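Local coordinates for uncharacterized NTF2-like protein (Cytophaga hutchinsonii ATCC 33406, PDB 3F40) that is of unknown function but has the NTF2-like fold of the SnoaL-like family and forms a two-chain assembly, at residues G70-D78 against A87-E95. Sequence-based numbering, arbitrary orientation.
Sequences GNDVCLIYD and AASGLYHLE
The rings of Y77 and Y92 come from opposite directions and meet at their hydroxyls, 2.7 Å between Y77 OH and Y92 OH, in a hydrogen bond. Y92 OH lies at the edge of the Y77 ring, near its plane. Y77 takes chi1 50°, with CG between the backbone N and the carbonyl carbon. This lays its ring along 87-95, where CE1 packs on A88 CB and Y77 OH sits 3.5 Å from G90 CA. G90 has no side chain at this point. L75 crosses Y92 at about a right angle, with L75 CD1 3.7 Å from Y92 CE1. The strands form an antiparallel hairpin in the curved sheet of the NTF2-like fold. Backbone pairs V73-Y92, L75-G90 and Y77-A88 are doubly hydrogen-bonded. L75 and Y92 also pack on I16 of helix 8-20.

On the sheet face carrying D72, C74, I76 and L91, which packs on the second subunit, H93 ND1 donates to D72 OD1 at 2.7 Å. The oxygen lies in the imidazole plane, but the ring nitrogen sits 38° out of the carboxylate plane. H93 NE2 donates to E95 OE2 at 2.8 Å, so both ring nitrogens are held. With an alanine at H93, D72 OD1 and E95 OE2 would probably lose these N-H donors. D72 OD2 makes a salt bridge to K65 of the second subunit. S89 OG hydrogen-bonds to S89 OG of the second subunit.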
# COMPACT_ATOMS: atom_id res chain seq x y z
N GLY A 70 4.95 -14.27 -2.20
CA GLY A 70 6.38 -14.52 -2.09
C GLY A 70 6.92 -14.05 -0.73
O GLY A 70 6.35 -14.37 0.30
N ASN A 71 7.98 -13.27 -0.70
CA ASN A 71 8.58 -12.91 0.61
C ASN A 71 8.08 -11.57 1.17
O ASN A 71 8.73 -10.94 2.01
CB ASN A 71 10.07 -12.92 0.51
CG ASN A 71 10.60 -14.33 0.28
OD1 ASN A 71 10.02 -15.31 0.78
ND2 ASN A 71 11.65 -14.45 -0.51
N ASP A 72 6.91 -11.17 0.70
CA ASP A 72 6.33 -9.89 1.07
C ASP A 72 4.93 -10.03 1.61
O ASP A 72 4.13 -10.82 1.14
CB ASP A 72 6.27 -8.92 -0.10
CG ASP A 72 7.64 -8.66 -0.70
OD1 ASP A 72 8.47 -8.12 0.03
OD2 ASP A 72 7.88 -8.99 -1.87
N VAL A 73 4.65 -9.20 2.61
CA VAL A 73 3.34 -9.01 3.20
C VAL A 73 2.98 -7.55 3.12
O VAL A 73 3.79 -6.69 3.43
CB VAL A 73 3.30 -9.52 4.68
CG1 VAL A 73 2.00 -9.08 5.39
CG2 VAL A 73 3.50 -11.03 4.72
N CYS A 74 1.77 -7.26 2.66
CA CYS A 74 1.29 -5.88 2.65
C CYS A 74 0.03 -5.73 3.48
O CYS A 74 -0.97 -6.40 3.25
CB CYS A 74 1.04 -5.39 1.21
SG CYS A 74 0.95 -3.58 1.11
N LEU A 75 0.09 -4.81 4.43
CA LEU A 75 -1.02 -4.51 5.31
C LEU A 75 -1.66 -3.19 4.92
O LEU A 75 -0.98 -2.22 4.64
CB LEU A 75 -0.59 -4.39 6.78
CG LEU A 75 0.12 -5.61 7.38
CD1 LEU A 75 0.46 -5.36 8.88
CD2 LEU A 75 -0.68 -6.87 7.24
N ILE A 76 -2.99 -3.17 4.91
CA ILE A 76 -3.78 -1.97 4.81
C ILE A 76 -4.28 -1.72 6.23
O ILE A 76 -5.01 -2.52 6.80
CB ILE A 76 -4.97 -2.16 3.86
CG1 ILE A 76 -4.50 -2.55 2.46
CG2 ILE A 76 -5.84 -0.92 3.79
CD1 ILE A 76 -3.58 -1.54 1.78
N TYR A 77 -3.83 -0.62 6.80
CA TYR A 77 -4.12 -0.34 8.19
C TYR A 77 -4.24 1.14 8.49
O TYR A 77 -3.69 1.99 7.81
CB TYR A 77 -3.10 -1.02 9.11
CG TYR A 77 -1.59 -0.86 8.87
CD1 TYR A 77 -1.04 0.11 8.05
CD2 TYR A 77 -0.71 -1.69 9.53
CE1 TYR A 77 0.34 0.20 7.86
CE2 TYR A 77 0.65 -1.62 9.38
CZ TYR A 77 1.19 -0.67 8.54
OH TYR A 77 2.57 -0.58 8.39
N ASP A 78 -4.99 1.42 9.56
CA ASP A 78 -5.07 2.77 10.10
C ASP A 78 -4.02 2.84 11.20
O ASP A 78 -3.93 1.94 12.06
CB ASP A 78 -6.46 3.08 10.65
CG ASP A 78 -7.49 3.24 9.58
OD1 ASP A 78 -7.17 3.47 8.40
OD2 ASP A 78 -8.68 3.17 9.94
N ALA A 87 -4.60 6.65 7.31
CA ALA A 87 -4.73 5.43 6.53
C ALA A 87 -3.45 5.21 5.76
O ALA A 87 -3.01 6.07 5.00
CB ALA A 87 -5.93 5.49 5.56
N ALA A 88 -2.90 4.02 5.91
CA ALA A 88 -1.61 3.67 5.31
C ALA A 88 -1.62 2.27 4.73
O ALA A 88 -2.49 1.44 5.01
CB ALA A 88 -0.50 3.74 6.39
N SER A 89 -0.60 2.03 3.92
CA SER A 89 -0.27 0.71 3.41
C SER A 89 1.17 0.41 3.84
O SER A 89 2.04 1.20 3.59
CB SER A 89 -0.39 0.69 1.89
OG SER A 89 -0.03 -0.58 1.38
N GLY A 90 1.40 -0.74 4.45
CA GLY A 90 2.72 -1.12 4.94
C GLY A 90 3.18 -2.38 4.23
O GLY A 90 2.50 -3.40 4.24
N LEU A 91 4.37 -2.29 3.62
CA LEU A 91 4.97 -3.39 2.87
C LEU A 91 6.15 -3.94 3.67
O LEU A 91 7.15 -3.27 3.88
CB LEU A 91 5.44 -2.87 1.52
CG LEU A 91 6.18 -3.85 0.64
CD1 LEU A 91 5.27 -4.99 0.18
CD2 LEU A 91 6.77 -3.09 -0.56
N TYR A 92 5.98 -5.17 4.15
CA TYR A 92 6.96 -5.87 4.97
C TYR A 92 7.64 -6.95 4.14
O TYR A 92 6.95 -7.78 3.51
CB TYR A 92 6.26 -6.52 6.19
CG TYR A 92 5.57 -5.56 7.10
CD1 TYR A 92 4.34 -5.03 6.79
CD2 TYR A 92 6.14 -5.20 8.29
CE1 TYR A 92 3.73 -4.09 7.61
CE2 TYR A 92 5.54 -4.24 9.11
CZ TYR A 92 4.34 -3.68 8.75
OH TYR A 92 3.74 -2.73 9.54
N HIS A 93 8.97 -6.97 4.17
CA HIS A 93 9.73 -8.02 3.50
C HIS A 93 10.32 -8.94 4.58
O HIS A 93 10.83 -8.44 5.59
CB HIS A 93 10.86 -7.43 2.66
CG HIS A 93 11.55 -8.43 1.80
ND1 HIS A 93 10.99 -8.89 0.63
CD2 HIS A 93 12.75 -9.04 1.93
CE1 HIS A 93 11.83 -9.76 0.07
NE2 HIS A 93 12.88 -9.89 0.86
N LEU A 94 10.25 -10.23 4.32
CA LEU A 94 10.74 -11.24 5.27
C LEU A 94 11.72 -12.15 4.60
O LEU A 94 11.56 -12.58 3.44
CB LEU A 94 9.58 -12.06 5.81
CG LEU A 94 8.56 -11.18 6.59
CD1 LEU A 94 7.39 -10.81 5.71
CD2 LEU A 94 8.07 -11.83 7.89
N GLU A 95 12.75 -12.46 5.37
CA GLU A 95 13.76 -13.42 4.94
C GLU A 95 14.25 -14.10 6.17
O GLU A 95 14.46 -13.50 7.20
CB GLU A 95 14.94 -12.75 4.26
CG GLU A 95 14.53 -12.11 2.97
CD GLU A 95 15.65 -11.66 2.09
OE1 GLU A 95 16.84 -11.81 2.45
OE2 GLU A 95 15.34 -11.17 0.98
O HOH W 1 10.55 -15.24 3.80
O HOH W 2 13.44 -12.12 -1.52